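Long-range contacts in glycosyl hydrolases family 2, sugar binding domain protein (Bacteroides uniformis str. 3978 T3 ii, PDB 6D1P), which is a beta-glucuronidase of glycoside hydrolase family 2 from a human gut bacterium, probably hydrolysing O-glycosidic bonds of beta-glucuronides: residues Y86-N97 with K161-R172; L96-R106 with N195-H203. All coordinates share one frame; numbering follows the deposited sequence.

Interaction 1: Y86-N97 with K161-R172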
loop_
_atom_site.group_PDB
_atom_site.type_symbol
_atom_site.label_atom_id
_atom_site.label_comp_id
_atom_site.label_asym_id
_atom_site.label_seq_id
_atom_site.Cartn_x
_atom_site.Cartn_y
_atom_site.Cartn_z
ATOM N N TYR A 86 -0.154 5.040 -4.962
ATOM C CA TYR A 86 0.588 3.790 -5.065
ATOM C C TYR A 86 1.379 3.732 -6.375
ATOM O O TYR A 86 0.832 3.989 -7.454
ATOM C CB TYR A 86 -0.375 2.607 -4.955
ATOM C CG TYR A 86 0.301 1.286 -5.186
ATOM C CD1 TYR A 86 1.018 0.657 -4.161
ATOM C CD2 TYR A 86 0.259 0.676 -6.427
ATOM C CE1 TYR A 86 1.652 -0.556 -4.366
ATOM C CE2 TYR A 86 0.896 -0.528 -6.651
ATOM C CZ TYR A 86 1.584 -1.149 -5.607
ATOM O OH TYR A 86 2.220 -2.341 -5.833
ATOM N N GLN A 87 2.672 3.407 -6.284
ATOM C CA GLN A 87 3.542 3.313 -7.462
ATOM C C GLN A 87 4.307 1.999 -7.373
ATOM O O GLN A 87 5.318 1.901 -6.666
ATOM C CB GLN A 87 4.496 4.508 -7.568
ATOM C CG GLN A 87 3.807 5.805 -7.833
ATOM C CD GLN A 87 4.773 6.973 -7.939
ATOM O OE1 GLN A 87 5.378 7.403 -6.946
ATOM N NE2 GLN A 87 4.932 7.475 -9.135
ATOM N N GLY A 88 3.829 0.998 -8.102
ATOM C CA GLY A 88 4.344 -0.338 -7.966
ATOM C C GLY A 88 3.600 -1.348 -8.815
ATOM O O GLY A 88 2.825 -1.004 -9.707
ATOM N N PRO A 89 3.847 -2.627 -8.559
ATOM C CA PRO A 89 3.245 -3.682 -9.379
ATOM C C PRO A 89 1.887 -4.148 -8.853
ATOM O O PRO A 89 1.523 -3.952 -7.691
ATOM C CB PRO A 89 4.292 -4.803 -9.282
ATOM C CG PRO A 89 4.813 -4.649 -7.844
ATOM C CD PRO A 89 4.877 -3.145 -7.633
ATOM N N GLY A 90 1.133 -4.769 -9.756
ATOM C CA GLY A 90 -0.139 -5.387 -9.432
ATOM C C GLY A 90 -0.483 -6.353 -10.539
ATOM O O GLY A 90 0.085 -6.286 -11.632
ATOM N N TRP A 91 -1.418 -7.261 -10.251
ATOM C CA TRP A 91 -1.711 -8.370 -11.153
ATOM C C TRP A 91 -3.200 -8.486 -11.443
ATOM O O TRP A 91 -4.029 -8.314 -10.550
ATOM C CB TRP A 91 -1.239 -9.705 -10.559
ATOM C CG TRP A 91 0.236 -10.033 -10.685
ATOM C CD1 TRP A 91 1.229 -9.742 -9.785
ATOM C CD2 TRP A 91 0.862 -10.762 -11.745
ATOM N NE1 TRP A 91 2.433 -10.239 -10.226
ATOM C CE2 TRP A 91 2.234 -10.864 -11.431
ATOM C CE3 TRP A 91 0.398 -11.335 -12.935
ATOM C CZ2 TRP A 91 3.141 -11.506 -12.266
ATOM C CZ3 TRP A 91 1.304 -11.975 -13.761
ATOM C CH2 TRP A 91 2.656 -12.059 -13.420
ATOM N N TYR A 92 -3.533 -8.845 -12.678
ATOM C CA TYR A 92 -4.894 -9.207 -13.054
ATOM C C TYR A 92 -4.930 -10.645 -13.563
ATOM O O TYR A 92 -3.951 -11.130 -14.136
ATOM C CB TYR A 92 -5.440 -8.297 -14.149
ATOM C CG TYR A 92 -5.491 -6.833 -13.820
ATOM C CD1 TYR A 92 -4.378 -6.015 -13.992
ATOM C CD2 TYR A 92 -6.676 -6.248 -13.410
ATOM C CE1 TYR A 92 -4.444 -4.651 -13.732
ATOM C CE2 TYR A 92 -6.752 -4.903 -13.149
ATOM C CZ TYR A 92 -5.631 -4.104 -13.305
ATOM O OH TYR A 92 -5.726 -2.757 -13.029
ATOM N N ARG A 93 -6.068 -11.323 -13.378
ATOM C CA ARG A 93 -6.219 -12.671 -13.912
ATOM C C ARG A 93 -7.683 -12.972 -14.182
ATOM O O ARG A 93 -8.577 -12.456 -13.498
ATOM C CB ARG A 93 -5.646 -13.731 -12.972
ATOM C CG ARG A 93 -6.341 -13.822 -11.631
ATOM C CD ARG A 93 -5.648 -14.855 -10.726
ATOM N NE ARG A 93 -6.380 -15.053 -9.480
ATOM C CZ ARG A 93 -5.896 -15.661 -8.400
ATOM N NH1 ARG A 93 -4.659 -16.152 -8.385
ATOM N NH2 ARG A 93 -6.656 -15.765 -7.327
ATOM N N THR A 94 -7.918 -13.811 -15.191
ATOM C CA THR A 94 -9.271 -14.225 -15.548
ATOM C C THR A 94 -9.222 -15.483 -16.412
ATOM O O THR A 94 -8.153 -15.991 -16.758
ATOM C CB THR A 94 -10.035 -13.127 -16.289
ATOM O OG1 THR A 94 -11.389 -13.540 -16.413
ATOM C CG2 THR A 94 -9.479 -12.943 -17.707
ATOM N N MET A 95 -10.413 -15.947 -16.790
ATOM C CA MET A 95 -10.625 -17.139 -17.602
ATOM C C MET A 95 -11.345 -16.733 -18.880
ATOM O O MET A 95 -12.383 -16.064 -18.812
ATOM C CB MET A 95 -11.476 -18.161 -16.830
ATOM C CG MET A 95 -10.834 -19.504 -16.661
ATOM S SD MET A 95 -9.405 -19.426 -15.592
ATOM C CE MET A 95 -10.202 -19.721 -13.999
ATOM N N LEU A 96 -10.833 -17.152 -20.037
ATOM C CA LEU A 96 -11.428 -16.737 -21.311
ATOM C C LEU A 96 -11.898 -17.924 -22.143
ATOM O O LEU A 96 -11.167 -18.909 -22.304
ATOM C CB LEU A 96 -10.451 -15.910 -22.148
ATOM C CG LEU A 96 -10.089 -14.513 -21.648
ATOM C CD1 LEU A 96 -9.371 -13.782 -22.758
ATOM C CD2 LEU A 96 -11.317 -13.750 -21.173
ATOM N N ASN A 97 -13.113 -17.811 -22.678
ATOM C CA ASN A 97 -13.586 -18.673 -23.757
ATOM C C ASN A 97 -13.049 -18.125 -25.067
ATOM O O ASN A 97 -13.433 -17.031 -25.487
ATOM C CB ASN A 97 -15.109 -18.721 -23.791
ATOM C CG ASN A 97 -15.675 -19.605 -22.726
ATOM O OD1 ASN A 97 -15.252 -20.754 -22.581
ATOM N ND2 ASN A 97 -16.627 -19.080 -21.952
ATOM N N LYS A 161 -11.477 -23.585 -20.898
ATOM C CA LYS A 161 -11.208 -22.151 -20.928
ATOM C C LYS A 161 -9.712 -21.887 -20.747
ATOM O O LYS A 161 -8.937 -22.785 -20.405
ATOM C CB LYS A 161 -12.032 -21.431 -19.862
ATOM C CG LYS A 161 -13.527 -21.532 -20.110
ATOM C CD LYS A 161 -14.352 -21.179 -18.879
ATOM C CE LYS A 161 -14.790 -19.722 -18.876
ATOM N NZ LYS A 161 -15.974 -19.516 -17.984
ATOM N N ILE A 162 -9.300 -20.652 -20.991
ATOM C CA ILE A 162 -7.888 -20.285 -21.050
ATOM C C ILE A 162 -7.577 -19.335 -19.901
ATOM O O ILE A 162 -8.251 -18.313 -19.759
ATOM C CB ILE A 162 -7.504 -19.641 -22.392
ATOM C CG1 ILE A 162 -7.997 -20.507 -23.555
ATOM C CG2 ILE A 162 -5.998 -19.478 -22.491
ATOM C CD1 ILE A 162 -7.472 -21.919 -23.524
ATOM N N PRO A 163 -6.560 -19.610 -19.082
ATOM C CA PRO A 163 -6.199 -18.672 -18.013
ATOM C C PRO A 163 -5.259 -17.567 -18.481
ATOM O O PRO A 163 -4.208 -17.816 -19.087
ATOM C CB PRO A 163 -5.531 -19.577 -16.961
ATOM C CG PRO A 163 -5.278 -20.921 -17.651
ATOM C CD PRO A 163 -5.659 -20.771 -19.106
ATOM N N ILE A 164 -5.654 -16.330 -18.192
ATOM C CA ILE A 164 -4.935 -15.127 -18.589
ATOM C C ILE A 164 -4.489 -14.401 -17.325
ATOM O O ILE A 164 -5.266 -14.260 -16.376
ATOM C CB ILE A 164 -5.828 -14.220 -19.456
ATOM C CG1 ILE A 164 -6.185 -14.939 -20.751
ATOM C CG2 ILE A 164 -5.146 -12.877 -19.776
ATOM C CD1 ILE A 164 -4.973 -15.354 -21.548
ATOM N N ALA A 165 -3.247 -13.942 -17.305
ATOM C CA ALA A 165 -2.801 -13.056 -16.245
ATOM C C ALA A 165 -2.014 -11.916 -16.859
ATOM O O ALA A 165 -1.294 -12.102 -17.848
ATOM C CB ALA A 165 -1.953 -13.780 -15.188
ATOM N N ILE A 166 -2.165 -10.732 -16.273
ATOM C CA ILE A 166 -1.507 -9.529 -16.757
ATOM C C ILE A 166 -0.916 -8.797 -15.569
ATOM O O ILE A 166 -1.639 -8.466 -14.621
ATOM C CB ILE A 166 -2.473 -8.613 -17.513
ATOM C CG1 ILE A 166 -3.121 -9.391 -18.648
ATOM C CG2 ILE A 166 -1.706 -7.416 -18.050
ATOM C CD1 ILE A 166 -4.272 -8.690 -19.266
ATOM N N ARG A 167 0.389 -8.536 -15.628
ATOM C CA ARG A 167 1.096 -7.784 -14.600
ATOM C C ARG A 167 1.271 -6.354 -15.094
ATOM O O ARG A 167 1.839 -6.137 -16.169
ATOM C CB ARG A 167 2.448 -8.428 -14.297
ATOM C CG ARG A 167 3.280 -7.757 -13.197
ATOM C CD ARG A 167 4.672 -8.420 -13.089
ATOM N NE ARG A 167 5.478 -7.963 -11.952
ATOM C CZ ARG A 167 6.233 -6.867 -11.956
ATOM N NH1 ARG A 167 6.275 -6.080 -13.032
ATOM N NH2 ARG A 167 6.939 -6.541 -10.889
ATOM N N CYS A 168 0.762 -5.383 -14.333
ATOM C CA CYS A 168 0.976 -3.967 -14.616
ATOM C C CYS A 168 1.818 -3.345 -13.518
ATOM O O CYS A 168 1.709 -3.717 -12.350
ATOM C CB CYS A 168 -0.340 -3.189 -14.724
ATOM S SG CYS A 168 -1.253 -3.561 -16.211
ATOM N N ASP A 169 2.665 -2.400 -13.897
ATOM C CA ASP A 169 3.546 -1.772 -12.930
ATOM C C ASP A 169 3.668 -0.286 -13.245
ATOM O O ASP A 169 3.901 0.092 -14.402
ATOM C CB ASP A 169 4.926 -2.450 -12.934
ATOM C CG ASP A 169 5.924 -1.730 -12.062
ATOM O OD1 ASP A 169 6.073 -2.118 -10.892
ATOM O OD2 ASP A 169 6.550 -0.752 -12.541
ATOM N N ASN A 170 3.490 0.549 -12.217
ATOM C CA ASN A 170 3.753 1.982 -12.294
ATOM C C ASN A 170 4.735 2.395 -11.197
ATOM O O ASN A 170 4.584 3.437 -10.554
ATOM C CB ASN A 170 2.451 2.801 -12.231
ATOM C CG ASN A 170 1.812 2.794 -10.828
ATOM O OD1 ASN A 170 2.034 1.870 -10.022
ATOM N ND2 ASN A 170 1.033 3.827 -10.534
ATOM N N SER A 171 5.759 1.574 -10.971
ATOM C CA SER A 171 6.871 1.996 -10.127
ATOM C C SER A 171 7.552 3.224 -10.726
ATOM O O SER A 171 7.572 3.425 -11.943
ATOM C CB SER A 171 7.897 0.869 -9.960
ATOM O OG SER A 171 7.298 -0.294 -9.422
ATOM N N ARG A 172 8.119 4.046 -9.849
ATOM C CA ARG A 172 8.918 5.180 -10.292
ATOM C C ARG A 172 10.130 4.709 -11.078
ATOM O O ARG A 172 10.859 3.824 -10.633
ATOM C CB ARG A 172 9.364 5.992 -9.086
ATOM C CG ARG A 172 8.233 6.555 -8.318
ATOM C CD ARG A 172 8.709 7.283 -7.108
ATOM N NE ARG A 172 9.295 8.584 -7.425
ATOM C CZ ARG A 172 8.595 9.713 -7.546
ATOM N NH1 ARG A 172 7.274 9.706 -7.404
ATOM N NH2 ARG A 172 9.220 10.851 -7.803
HETATM O O HOH W 1 7.688 3.154 -7.086
HETATM O O HOH W 2 3.644 5.938 -11.409
#

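Interaction 2: L96-R106 with N195-H203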
loop_
_atom_site.group_PDB
_atom_site.type_symbol
_atom_site.label_atom_id
_atom_site.label_comp_id
_atom_site.label_asym_id
_atom_site.label_seq_id
_atom_site.Cartn_x
_atom_site.Cartn_y
_atom_site.Cartn_z
ATOM N N LEU A 96 -10.833 -17.152 -20.037
ATOM C CA LEU A 96 -11.428 -16.737 -21.311
ATOM C C LEU A 96 -11.898 -17.924 -22.143
ATOM O O LEU A 96 -11.167 -18.909 -22.304
ATOM C CB LEU A 96 -10.451 -15.910 -22.148
ATOM C CG LEU A 96 -10.089 -14.513 -21.648
ATOM C CD1 LEU A 96 -9.371 -13.782 -22.758
ATOM C CD2 LEU A 96 -11.317 -13.750 -21.173
ATOM N N ASN A 97 -13.113 -17.811 -22.678
ATOM C CA ASN A 97 -13.586 -18.673 -23.757
ATOM C C ASN A 97 -13.049 -18.125 -25.067
ATOM O O ASN A 97 -13.433 -17.031 -25.487
ATOM C CB ASN A 97 -15.109 -18.721 -23.791
ATOM C CG ASN A 97 -15.675 -19.605 -22.726
ATOM O OD1 ASN A 97 -15.252 -20.754 -22.581
ATOM N ND2 ASN A 97 -16.627 -19.080 -21.952
ATOM N N ILE A 98 -12.173 -18.878 -25.715
ATOM C CA ILE A 98 -11.506 -18.430 -26.930
ATOM C C ILE A 98 -12.022 -19.271 -28.092
ATOM O O ILE A 98 -11.659 -20.445 -28.230
ATOM C CB ILE A 98 -9.982 -18.506 -26.780
ATOM C CG1 ILE A 98 -9.527 -17.357 -25.878
ATOM C CG2 ILE A 98 -9.289 -18.443 -28.134
ATOM C CD1 ILE A 98 -8.061 -17.284 -25.663
ATOM N N GLU A 99 -12.874 -18.665 -28.922
ATOM C CA GLU A 99 -13.585 -19.323 -30.020
ATOM C C GLU A 99 -13.255 -18.586 -31.316
ATOM O O GLU A 99 -14.071 -17.809 -31.820
ATOM C CB GLU A 99 -15.174 -19.336 -29.763
ATOM C CG GLU A 99 -15.652 -19.830 -28.377
ATOM C CD GLU A 99 -17.185 -19.790 -28.215
ATOM O OE1 GLU A 99 -17.803 -20.872 -28.070
ATOM O OE2 GLU A 99 -17.773 -18.682 -28.239
ATOM N N ASN A 100 -12.067 -18.834 -31.867
ATOM C CA ASN A 100 -11.658 -18.122 -33.082
ATOM C C ASN A 100 -12.371 -18.696 -34.300
ATOM O O ASN A 100 -12.188 -19.880 -34.610
ATOM C CB ASN A 100 -10.152 -18.208 -33.291
ATOM C CG ASN A 100 -9.657 -17.207 -34.336
ATOM O OD1 ASN A 100 -10.451 -16.569 -35.032
ATOM N ND2 ASN A 100 -8.344 -17.069 -34.450
ATOM N N PRO A 101 -13.167 -17.890 -35.040
ATOM C CA PRO A 101 -13.932 -18.394 -36.183
ATOM C C PRO A 101 -13.189 -18.343 -37.519
ATOM O O PRO A 101 -13.731 -17.914 -38.542
ATOM C CB PRO A 101 -15.144 -17.450 -36.209
ATOM C CG PRO A 101 -14.538 -16.137 -35.809
ATOM C CD PRO A 101 -13.522 -16.492 -34.732
ATOM N N TYR A 102 -11.933 -18.777 -37.527
ATOM C CA TYR A 102 -11.159 -18.669 -38.756
ATOM C C TYR A 102 -10.184 -19.824 -38.836
ATOM O O TYR A 102 -9.551 -20.185 -37.839
ATOM C CB TYR A 102 -10.379 -17.349 -38.853
ATOM C CG TYR A 102 -11.232 -16.102 -38.786
ATOM C CD1 TYR A 102 -11.202 -15.277 -37.671
ATOM C CD2 TYR A 102 -12.065 -15.748 -39.833
ATOM C CE1 TYR A 102 -11.980 -14.133 -37.601
ATOM C CE2 TYR A 102 -12.844 -14.608 -39.770
ATOM C CZ TYR A 102 -12.800 -13.807 -38.647
ATOM O OH TYR A 102 -13.575 -12.669 -38.575
ATOM N N THR A 103 -10.069 -20.393 -40.032
ATOM C CA THR A 103 -9.065 -21.410 -40.282
ATOM C C THR A 103 -7.687 -20.792 -40.143
ATOM O O THR A 103 -7.339 -19.862 -40.880
ATOM C CB THR A 103 -9.254 -21.994 -41.675
ATOM O OG1 THR A 103 -10.633 -22.340 -41.852
ATOM C CG2 THR A 103 -8.383 -23.228 -41.858
ATOM N N ASN A 104 -6.911 -21.296 -39.181
ATOM C CA ASN A 104 -5.609 -20.715 -38.849
ATOM C C ASN A 104 -5.726 -19.209 -38.619
ATOM O O ASN A 104 -4.844 -18.428 -38.982
ATOM C CB ASN A 104 -4.573 -21.025 -39.931
ATOM C CG ASN A 104 -4.493 -22.499 -40.247
ATOM O OD1 ASN A 104 -4.547 -22.894 -41.414
ATOM N ND2 ASN A 104 -4.383 -23.329 -39.208
ATOM N N GLY A 105 -6.850 -18.796 -38.042
ATOM C CA GLY A 105 -6.995 -17.429 -37.600
ATOM C C GLY A 105 -6.058 -17.133 -36.446
ATOM O O GLY A 105 -5.460 -18.026 -35.841
ATOM N N ARG A 106 -5.924 -15.847 -36.141
ATOM C CA ARG A 106 -5.027 -15.399 -35.088
ATOM C C ARG A 106 -5.814 -14.666 -34.011
ATOM O O ARG A 106 -6.778 -13.949 -34.306
ATOM C CB ARG A 106 -3.915 -14.526 -35.669
ATOM C CG ARG A 106 -3.151 -15.248 -36.763
ATOM C CD ARG A 106 -1.709 -14.810 -36.847
ATOM N NE ARG A 106 -0.960 -15.098 -35.627
ATOM C CZ ARG A 106 -0.454 -16.289 -35.315
ATOM N NH1 ARG A 106 -0.632 -17.324 -36.121
ATOM N NH2 ARG A 106 0.226 -16.450 -34.185
ATOM N N ASN A 195 -9.335 -5.774 -25.321
ATOM C CA ASN A 195 -10.197 -6.395 -26.317
ATOM C C ASN A 195 -9.656 -7.757 -26.712
ATOM O O ASN A 195 -8.448 -7.926 -26.895
ATOM C CB ASN A 195 -10.316 -5.516 -27.569
ATOM C CG ASN A 195 -10.774 -4.127 -27.245
ATOM O OD1 ASN A 195 -11.768 -3.941 -26.528
ATOM N ND2 ASN A 195 -10.046 -3.130 -27.737
ATOM N N LEU A 196 -10.557 -8.728 -26.836
ATOM C CA LEU A 196 -10.255 -9.998 -27.490
ATOM C C LEU A 196 -10.601 -9.877 -28.970
ATOM O O LEU A 196 -11.717 -9.465 -29.318
ATOM C CB LEU A 196 -11.048 -11.133 -26.839
ATOM C CG LEU A 196 -10.799 -12.538 -27.377
ATOM C CD1 LEU A 196 -9.354 -12.951 -27.139
ATOM C CD2 LEU A 196 -11.769 -13.512 -26.716
ATOM N N VAL A 197 -9.645 -10.192 -29.842
ATOM C CA VAL A 197 -9.787 -9.873 -31.263
ATOM C C VAL A 197 -9.310 -11.045 -32.111
ATOM O O VAL A 197 -8.200 -11.559 -31.918
ATOM C CB VAL A 197 -9.024 -8.588 -31.645
ATOM C CG1 VAL A 197 -9.233 -8.254 -33.125
ATOM C CG2 VAL A 197 -9.467 -7.422 -30.772
ATOM N N TYR A 198 -10.153 -11.455 -33.056
ATOM C CA TYR A 198 -9.865 -12.529 -33.998
ATOM C C TYR A 198 -9.707 -11.963 -35.406
ATOM O O TYR A 198 -10.473 -11.082 -35.819
ATOM C CB TYR A 198 -10.990 -13.568 -34.017
ATOM C CG TYR A 198 -11.440 -14.120 -32.682
ATOM C CD1 TYR A 198 -10.619 -14.952 -31.947
ATOM C CD2 TYR A 198 -12.714 -13.857 -32.190
ATOM C CE1 TYR A 198 -11.031 -15.489 -30.739
ATOM C CE2 TYR A 198 -13.140 -14.395 -30.978
ATOM C CZ TYR A 198 -12.287 -15.213 -30.260
ATOM O OH TYR A 198 -12.678 -15.764 -29.055
ATOM N N THR A 199 -8.730 -12.477 -36.144
ATOM C CA THR A 199 -8.490 -12.086 -37.526
ATOM C C THR A 199 -8.119 -13.320 -38.332
ATOM O O THR A 199 -7.650 -14.319 -37.772
ATOM C CB THR A 199 -7.371 -11.040 -37.664
ATOM O OG1 THR A 199 -6.182 -11.517 -37.027
ATOM C CG2 THR A 199 -7.779 -9.727 -37.056
ATOM N N PRO A 200 -8.318 -13.284 -39.651
ATOM C CA PRO A 200 -7.874 -14.391 -40.507
ATOM C C PRO A 200 -6.356 -14.483 -40.573
ATOM O O PRO A 200 -5.620 -13.580 -40.166
ATOM C CB PRO A 200 -8.460 -14.036 -41.879
ATOM C CG PRO A 200 -9.550 -13.097 -41.599
ATOM C CD PRO A 200 -9.131 -12.314 -40.403
ATOM N N ALA A 201 -5.886 -15.610 -41.118
ATOM C CA ALA A 201 -4.457 -15.783 -41.364
ATOM C C ALA A 201 -3.890 -14.619 -42.161
ATOM O O ALA A 201 -2.745 -14.201 -41.945
ATOM C CB ALA A 201 -4.202 -17.098 -42.100
ATOM N N VAL A 202 -4.672 -14.088 -43.094
ATOM C CA VAL A 202 -4.315 -12.896 -43.844
ATOM C C VAL A 202 -5.356 -11.836 -43.514
ATOM O O VAL A 202 -6.555 -12.122 -43.508
ATOM C CB VAL A 202 -4.229 -13.181 -45.355
ATOM C CG1 VAL A 202 -4.115 -11.889 -46.149
ATOM C CG2 VAL A 202 -3.036 -14.090 -45.649
ATOM N N HIS A 203 -4.892 -10.622 -43.233
ATOM C CA HIS A 203 -5.670 -9.622 -42.516
ATOM C C HIS A 203 -5.092 -8.256 -42.833
ATOM O O HIS A 203 -3.959 -8.141 -43.303
ATOM C CB HIS A 203 -5.609 -9.867 -41.006
ATOM C CG HIS A 203 -4.210 -10.061 -40.507
ATOM N ND1 HIS A 203 -3.659 -11.308 -40.293
ATOM C CD2 HIS A 203 -3.226 -9.167 -40.248
ATOM C CE1 HIS A 203 -2.405 -11.172 -39.903
ATOM N NE2 HIS A 203 -2.117 -9.882 -39.867
HETATM O O HOH W 3 -7.687 -17.522 -41.842
#

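Interaction 1: Y86-N97 with K161-R172
R167 leaves the backbone with CG turned away from its own N (chi1 -178°) and stays extended to NE, which lays its methylenes over one face of the W91 indole, itself turned toward the neighbouring strand by a chi1 of -80°. R167 CB stands 3.5 Å from the centroid of the W91 six-membered ring, almost on its normal, a CH-pi contact. The guanidinium, turned 81° from the indole, runs on to P89 CB, which lies over one of its faces. A long aliphatic stem ending in a charge suits this place: R167 NE makes a salt bridge with D41, which also takes the W91 NE1 hydrogen.

The N170 amide bonds twice to the backbone of 86-88. G88 N gives N170 OD1 a 2.8 Å bond from above the amide plane, while N170 ND2 reaches Y86 O at 3.1 Å. Beyond it, R172 NH1 meets a lone pair of Q87 OE1 at 3.0 Å, in both groups' planes. Q87 NE2 is hydrogen-bonded to D180, Q87 OE1 also accepts from Q40 of the second subunit, and R172 NE forms a salt bridge with E47 of that subunit.

Strands 89-96 and 162-169 are antiparallel, with paired backbone bonds from G90-C168 to L96-I162. They are central in a six-stranded sheet, flanked by strands 35-38 and 117-122; helix 45-49 packs on the face bearing W91 and A165, and W35 touches Y92, T94 and I166 on the other.

Interaction 2: L96-R106 with N195-H203
R106 and T199 form an antiparallel hydrogen-bonded pair, R106 N to T199 O at 2.8 Å and T199 N to R106 O at 3.1 Å, where the loop 96-106 enters its next strand. Before this, the loop arches over the Y198 ring. The phenol suits the spot because it offers the loop both a broad apolar face and a polar end: E99 N donates to Y198 OH at 2.9 Å, and N100 CA and P101 CD make CH-pi contacts over the ring.

The N100 amide lies only 25° from the plane of that ring, its side chain running past Y198 in the opposite direction. A chi1 of -166° sets its CG beside the carbonyl carbon and carries OD1 to 3.2 Å from Y198 CB; this buried oxygen has no hydrogen-bond partner in the model. Y102 continues the packing: P101 CG lies over one face of its ring, P200 N over the opposite one, and Y198 CB meets the edge. P200 CG, 4.2 Å from the Y102 ring centroid, adds a CH-pi contact.

P101 centres an inverse gamma turn, and a type II beta turn follows from Y102 to G105. Water 3 links T103 O to A201 N. Y102 and P200 reach D295 and L297 of strand 295-303. This is a sheet-to-sheet connection typical of a beta sandwich, consistent with the jelly-roll sugar-binding domain of family 2 glycosidases.

Overall arrangement
From the N terminus the chain runs through 86-97 and straight on through 96-106, so the two contacts share L96 and N97. It then passes through strands 106-111, 117-122, 125-131 and 137-140 and two helices before 161-172 returns to pair with 86-97, closing interaction 1 over 63 intervening residues. Interaction 2 closes later, when 195-203 meets 96-106 after 88 residues. Their segments alternate, so the two closures cross. Interaction 1 builds the middle of the six-stranded sheet; interaction 2 joins the loop leaving it to the four-stranded sheet containing strands 106-111 and 194-199. The contacts touch where I162 CG1 packs against I98 CD1, so strand 162-169 rests against the loop that leads to the second sheet.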